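PDB 6N9J: clostripain-related protein from Bacteroides thetaiotaomicron, which probably cleaves peptide bonds as a secreted cysteine protease of the clostripain (C11) family and is bound here to an irreversible peptide inhibitor. Local coordinates for residues S40-D43 / N44-N47; A227-N231 / E232-G236. One frame throughout, in Å; residues are numbered along the deposited sequence.

In the fold
Each interaction is a local contact within one continuous piece of chain, and the two share no secondary-structure element. Interaction 1 is a surface turn that joins helix 24-37 to strand 46-53 of the central sheet. Interaction 2 is a partly buried turn in the loop between helix 206-221 and strand 239-244. Their centres lie about 32 Å apart and their nearest atoms about 21 Å apart. Interaction 1 is polar, built on one carbonyl, one carboxylate and a bridging water. Interaction 2 adds an aliphatic-aromatic contact to its backbone bonds, and it touches the bound peptide. Helix 24-37 leads into interaction 1 and also packs on Asn231 of interaction 2.

Interaction 1. Residues S40-D43 / N44-N47; sequences SVDD and NHNN
The connection from helix 24-37 to strand 46-53 turns through Asp43 and Asn44, and Asp42 opens the turn, its carboxylate and carbonyl meeting Asn44, His45 and Asn46. Asp42 OD1 accepts the backbone N-H of Asn44 at 3.2 Å from N to OD1. This bond closes an Asx turn. The bond is fairly straight, 160° at the hydrogen, but the donor comes from above the carboxylate plane. The Asp42 carboxyl carbon stands anti to its own N (chi1 -178°), and this carries the group toward Asn44 and His45. The Asn44 amide is turned 78° from the carboxylate and makes no direct hydrogen bond with it. A water bridges the two instead: it accepts from Asn44 ND2 at 2.8 Å and gives a long, weak bond to Asp42 OD2. Asp42 OD2 lies 3.4 Å from His45 CD2, with the carboxylate and ring planes nearly perpendicular. Asn44 CB sits over one face of that imidazole, toward its rim.

Asp42 O faces three N-H donors, all weakly. Asn46 ND2 is nearest, 3.0 Å from Asp42 O, with a strongly bent N-H. The backbone N atoms of His45 and Asn46 are both more distant. Val41 CG1 packs 3.8 Å from Asn46 ND2, on the flank of the same amide nitrogen that reaches Asp42 O. Asp43 adds a CA-H...O contact from its CA to Asn46 O at 3.5 Å. Its carboxylate turns elsewhere, with OD2 bonded to the backbone N of Lys65, while the Lys65 amine binds Val41 O.

Several modest bonds thus share the work of shaping this turn. The Asp42 carboxylate is held by one good N-H bond and a weak water link, at an exposed site. A nearby positive charge on His45, if present, would probably stabilise it.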
ATOM      1  N   SER A  40       5.327   4.348  23.228  1.00 37.32           N
ATOM      2  CA  SER A  40       6.498   5.133  22.864  1.00 38.10           C
ATOM      3  C   SER A  40       6.097   6.429  22.170  1.00 35.03           C
ATOM      4  O   SER A  40       6.942   7.141  21.637  1.00 37.12           O
ATOM      5  CB  SER A  40       7.420   4.325  21.953  1.00 40.61           C
ATOM      6  OG  SER A  40       7.594   3.010  22.449  1.00 44.70           O
ATOM      7  N   VAL A  41       4.800   6.720  22.155  1.00 30.34           N
ATOM      8  CA  VAL A  41       4.296   7.917  21.490  1.00 25.60           C
ATOM      9  C   VAL A  41       3.714   8.897  22.503  1.00 28.63           C
ATOM     10  O   VAL A  41       2.963   8.499  23.385  1.00 31.12           O
ATOM     11  CB  VAL A  41       3.208   7.580  20.451  1.00 23.13           C
ATOM     12  CG1 VAL A  41       2.744   8.852  19.740  1.00 22.55           C
ATOM     13  CG2 VAL A  41       3.711   6.553  19.435  1.00 21.00           C
ATOM     14  N   ASP A  42       4.069  10.172  22.372  1.00 31.88           N
ATOM     15  CA  ASP A  42       3.494  11.233  23.191  1.00 35.55           C
ATOM     16  C   ASP A  42       2.188  11.735  22.569  1.00 37.51           C
ATOM     17  O   ASP A  42       2.211  12.495  21.602  1.00 34.70           O
ATOM     18  CB  ASP A  42       4.496  12.382  23.347  1.00 39.03           C
ATOM     19  CG  ASP A  42       3.982  13.511  24.247  1.00 44.84           C
ATOM     20  OD1 ASP A  42       2.953  13.332  24.943  1.00 45.30           O
ATOM     21  OD2 ASP A  42       4.636  14.581  24.274  1.00 47.56           O
ATOM     22  N   ASP A  43       1.056  11.317  23.137  1.00 42.75           N
ATOM     23  CA  ASP A  43      -0.265  11.651  22.595  1.00 45.90           C
ATOM     24  C   ASP A  43      -0.678  13.116  22.833  1.00 46.12           C
ATOM     25  O   ASP A  43      -1.776  13.525  22.448  1.00 44.64           O
ATOM     26  CB  ASP A  43      -1.336  10.708  23.176  1.00 49.10           C
ATOM     27  CG  ASP A  43      -1.355  10.704  24.703  1.00 54.77           C
ATOM     28  OD1 ASP A  43      -0.267  10.744  25.314  1.00 57.08           O
ATOM     29  OD2 ASP A  43      -2.459  10.667  25.293  1.00 55.77           O
ATOM     30  N   ASN A  44       0.194  13.903  23.458  1.00 45.19           N
ATOM     31  CA  ASN A  44      -0.048  15.334  23.604  1.00 44.87           C
ATOM     32  C   ASN A  44      -0.020  16.056  22.259  1.00 44.38           C
ATOM     33  O   ASN A  44      -0.729  17.044  22.061  1.00 46.95           O
ATOM     34  CB  ASN A  44       0.985  15.972  24.536  1.00 46.84           C
ATOM     35  CG  ASN A  44       0.799  15.572  25.980  1.00 48.38           C
ATOM     36  OD1 ASN A  44      -0.321  15.331  26.434  1.00 46.21           O
ATOM     37  ND2 ASN A  44       1.904  15.509  26.720  1.00 51.10           N
ATOM     38  N   HIS A  45       0.810  15.565  21.343  1.00 39.24           N
ATOM     39  CA  HIS A  45       1.018  16.229  20.060  1.00 38.02           C
ATOM     40  C   HIS A  45       0.664  15.324  18.882  1.00 33.32           C
ATOM     41  O   HIS A  45       0.608  15.771  17.745  1.00 34.91           O
ATOM     42  CB  HIS A  45       2.474  16.687  19.926  1.00 41.61           C
ATOM     43  CG  HIS A  45       3.005  17.396  21.134  1.00 47.27           C
ATOM     44  ND1 HIS A  45       2.629  18.679  21.470  1.00 50.00           N
ATOM     45  CD2 HIS A  45       3.894  17.004  22.078  1.00 48.80           C
ATOM     46  CE1 HIS A  45       3.255  19.044  22.576  1.00 51.71           C
ATOM     47  NE2 HIS A  45       4.027  18.047  22.965  1.00 51.46           N
ATOM     48  N   ASN A  46       0.436  14.048  19.161  1.00 28.11           N
ATOM     49  CA  ASN A  46       0.258  13.050  18.115  1.00 23.68           C
ATOM     50  C   ASN A  46      -1.086  12.344  18.231  1.00 24.23           C
ATOM     51  O   ASN A  46      -1.434  11.829  19.295  1.00 26.49           O
ATOM     52  CB  ASN A  46       1.396  12.032  18.166  1.00 23.12           C
ATOM     53  CG  ASN A  46       2.770  12.675  18.013  1.00 26.32           C
ATOM     54  OD1 ASN A  46       3.033  13.369  17.034  1.00 25.61           O
ATOM     55  ND2 ASN A  46       3.648  12.452  18.990  1.00 30.08           N
ATOM     56  N   ASN A  47      -1.847  12.329  17.137  1.00 23.24           N
ATOM     57  CA  ASN A  47      -3.158  11.692  17.131  1.00 22.93           C
ATOM     58  C   ASN A  47      -3.208  10.436  16.256  1.00 23.38           C
ATOM     59  O   ASN A  47      -3.136  10.515  15.035  1.00 23.50           O
ATOM     60  CB  ASN A  47      -4.229  12.682  16.667  1.00 23.01           C
ATOM     61  CG  ASN A  47      -4.092  14.047  17.322  1.00 28.72           C
ATOM     62  OD1 ASN A  47      -4.348  14.209  18.518  1.00 33.91           O
ATOM     63  ND2 ASN A  47      -3.709  15.037  16.537  1.00 29.10           N
TER
HETATM   64  O   HOH W   1       3.997  17.272  26.379  1.00 56.57           O

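Interaction 2. Residues A227-N231 / E232-G236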
ATOM      1  N   ALA A 227       9.358 -22.463   6.330  1.00 23.38           N
ATOM      2  CA  ALA A 227       9.081 -23.568   7.234  1.00 25.19           C
ATOM      3  C   ALA A 227       8.281 -23.085   8.437  1.00 26.24           C
ATOM      4  O   ALA A 227       8.629 -22.076   9.050  1.00 25.73           O
ATOM      5  CB  ALA A 227      10.373 -24.214   7.684  1.00 27.00           C
ATOM      6  N   GLY A 228       7.198 -23.791   8.753  1.00 26.68           N
ATOM      7  CA  GLY A 228       6.359 -23.441   9.885  1.00 29.95           C
ATOM      8  C   GLY A 228       5.549 -22.163   9.726  1.00 32.15           C
ATOM      9  O   GLY A 228       5.040 -21.614  10.709  1.00 33.50           O
ATOM     10  N   ILE A 229       5.411 -21.684   8.493  1.00 30.18           N
ATOM     11  CA  ILE A 229       4.657 -20.459   8.264  1.00 28.87           C
ATOM     12  C   ILE A 229       3.189 -20.651   8.642  1.00 31.08           C
ATOM     13  O   ILE A 229       2.596 -21.704   8.386  1.00 30.46           O
ATOM     14  CB  ILE A 229       4.765 -19.986   6.803  1.00 25.60           C
ATOM     15  CG1 ILE A 229       4.047 -18.649   6.622  1.00 21.97           C
ATOM     16  CG2 ILE A 229       4.222 -21.039   5.826  1.00 26.25           C
ATOM     17  CD1 ILE A 229       4.177 -18.093   5.234  1.00 16.94           C
ATOM     18  N   SER A 230       2.616 -19.641   9.290  1.00 30.55           N
ATOM     19  CA  SER A 230       1.197 -19.669   9.630  1.00 31.10           C
ATOM     20  C   SER A 230       0.684 -18.246   9.784  1.00 29.85           C
ATOM     21  O   SER A 230       1.463 -17.304   9.788  1.00 27.44           O
ATOM     22  CB  SER A 230       0.952 -20.465  10.912  1.00 30.40           C
ATOM     23  OG  SER A 230       1.454 -19.764  12.036  1.00 31.53           O
ATOM     24  N   ASN A 231      -0.631 -18.097   9.894  1.00 33.61           N
ATOM     25  CA  ASN A 231      -1.228 -16.784  10.096  1.00 34.47           C
ATOM     26  C   ASN A 231      -0.783 -16.198  11.446  1.00 37.86           C
ATOM     27  O   ASN A 231      -0.748 -14.979  11.626  1.00 36.65           O
ATOM     28  CB  ASN A 231      -2.760 -16.872  10.008  1.00 32.48           C
ATOM     29  CG  ASN A 231      -3.258 -17.234   8.602  1.00 31.92           C
ATOM     30  OD1 ASN A 231      -2.708 -16.779   7.590  1.00 30.15           O
ATOM     31  ND2 ASN A 231      -4.301 -18.057   8.538  1.00 31.39           N
ATOM     32  N   GLU A 232      -0.420 -17.081  12.377  1.00 41.86           N
ATOM     33  CA  GLU A 232       0.047 -16.678  13.703  1.00 45.33           C
ATOM     34  C   GLU A 232       1.549 -16.435  13.752  1.00 43.11           C
ATOM     35  O   GLU A 232       2.066 -15.883  14.726  1.00 42.51           O
ATOM     36  CB  GLU A 232      -0.316 -17.741  14.744  1.00 51.39           C
ATOM     37  CG  GLU A 232      -1.730 -17.647  15.271  1.00 56.42           C
ATOM     38  CD  GLU A 232      -2.741 -18.323  14.366  1.00 61.83           C
ATOM     39  OE1 GLU A 232      -2.346 -18.840  13.297  1.00 62.06           O
ATOM     40  OE2 GLU A 232      -3.937 -18.340  14.728  1.00 65.74           O
ATOM     41  N   ASN A 233       2.247 -16.858  12.703  1.00 41.48           N
ATOM     42  CA  ASN A 233       3.706 -16.826  12.687  1.00 40.04           C
ATOM     43  C   ASN A 233       4.260 -16.794  11.266  1.00 34.05           C
ATOM     44  O   ASN A 233       4.485 -17.838  10.661  1.00 30.81           O
ATOM     45  CB  ASN A 233       4.256 -18.042  13.438  1.00 44.70           C
ATOM     46  CG  ASN A 233       5.772 -18.049  13.513  1.00 47.78           C
ATOM     47  OD1 ASN A 233       6.413 -16.997  13.486  1.00 49.15           O
ATOM     48  ND2 ASN A 233       6.352 -19.243  13.616  1.00 48.71           N
ATOM     49  N   TRP A 234       4.493 -15.597  10.741  1.00 30.77           N
ATOM     50  CA  TRP A 234       4.884 -15.476   9.346  1.00 27.27           C
ATOM     51  C   TRP A 234       6.390 -15.579   9.172  1.00 25.95           C
ATOM     52  O   TRP A 234       7.131 -14.661   9.534  1.00 25.24           O
ATOM     53  CB  TRP A 234       4.381 -14.166   8.753  1.00 23.26           C
ATOM     54  CG  TRP A 234       4.243 -14.230   7.275  1.00 24.07           C
ATOM     55  CD1 TRP A 234       5.200 -13.930   6.344  1.00 20.86           C
ATOM     56  CD2 TRP A 234       3.078 -14.641   6.538  1.00 23.82           C
ATOM     57  NE1 TRP A 234       4.697 -14.125   5.073  1.00 20.14           N
ATOM     58  CE2 TRP A 234       3.398 -14.554   5.166  1.00 21.89           C
ATOM     59  CE3 TRP A 234       1.792 -15.059   6.906  1.00 25.66           C
ATOM     60  CZ2 TRP A 234       2.481 -14.872   4.163  1.00 23.79           C
ATOM     61  CZ3 TRP A 234       0.884 -15.373   5.913  1.00 26.36           C
ATOM     62  CH2 TRP A 234       1.232 -15.279   4.556  1.00 24.61           C
ATOM     63  N   THR A 235       6.824 -16.705   8.606  1.00 22.48           N
ATOM     64  CA  THR A 235       8.234 -16.957   8.325  1.00 19.77           C
ATOM     65  C   THR A 235       8.551 -16.785   6.829  1.00 19.40           C
ATOM     66  O   THR A 235       9.672 -17.038   6.382  1.00 19.44           O
ATOM     67  CB  THR A 235       8.650 -18.380   8.779  1.00 25.09           C
ATOM     68  OG1 THR A 235       7.866 -19.367   8.088  1.00 22.76           O
ATOM     69  CG2 THR A 235       8.445 -18.551  10.284  1.00 25.45           C
ATOM     70  N   GLY A 236       7.561 -16.334   6.062  1.00 19.26           N
ATOM     71  CA  GLY A 236       7.694 -16.240   4.616  1.00 20.21           C
ATOM     72  C   GLY A 236       8.351 -14.976   4.082  1.00 22.48           C
ATOM     73  O   GLY A 236       8.486 -14.826   2.870  1.00 21.13           O
TER
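Ile229 CD1 sits over the six-membered ring of Trp234, 3.7 Å from its centroid and 16° off the normal, a CH-pi contact. The two side chains run side by side in the same direction. The fully extended Ile229 chain, with chi1 -176° and chi2 177°, carries the methyl out over the indole.

Backbone bonds behind this pair close the turn. Ser230 N gives its hydrogen to Asn233 O at 2.9 Å. Asn233 N returns a bond to Ser230 O at 3.1 Å. Ser230 OG accepts a weak bond from Glu232 N. Farther along, Thr235 OG1 donates to Ala227 O at 3.0 Å, from above the carbonyl plane. Thr235 OG1 also lies 3.4 Å from Ile229 CB.

Outside the turn, Asn223 bonds Ala227 N through its OD1 and pairs with the backbone of Thr235. Pro187 and Pro189 pack on Trp234. The Asn231 amide reaches the backbone of the bound peptide, firmly through OD1 and weakly through ND2, and the Trp234 side chain packs on that backbone too. A type I beta turn from Ser230 to Asn233 links the two arms, and the loop lines part of the site where the peptide inhibitor is bound.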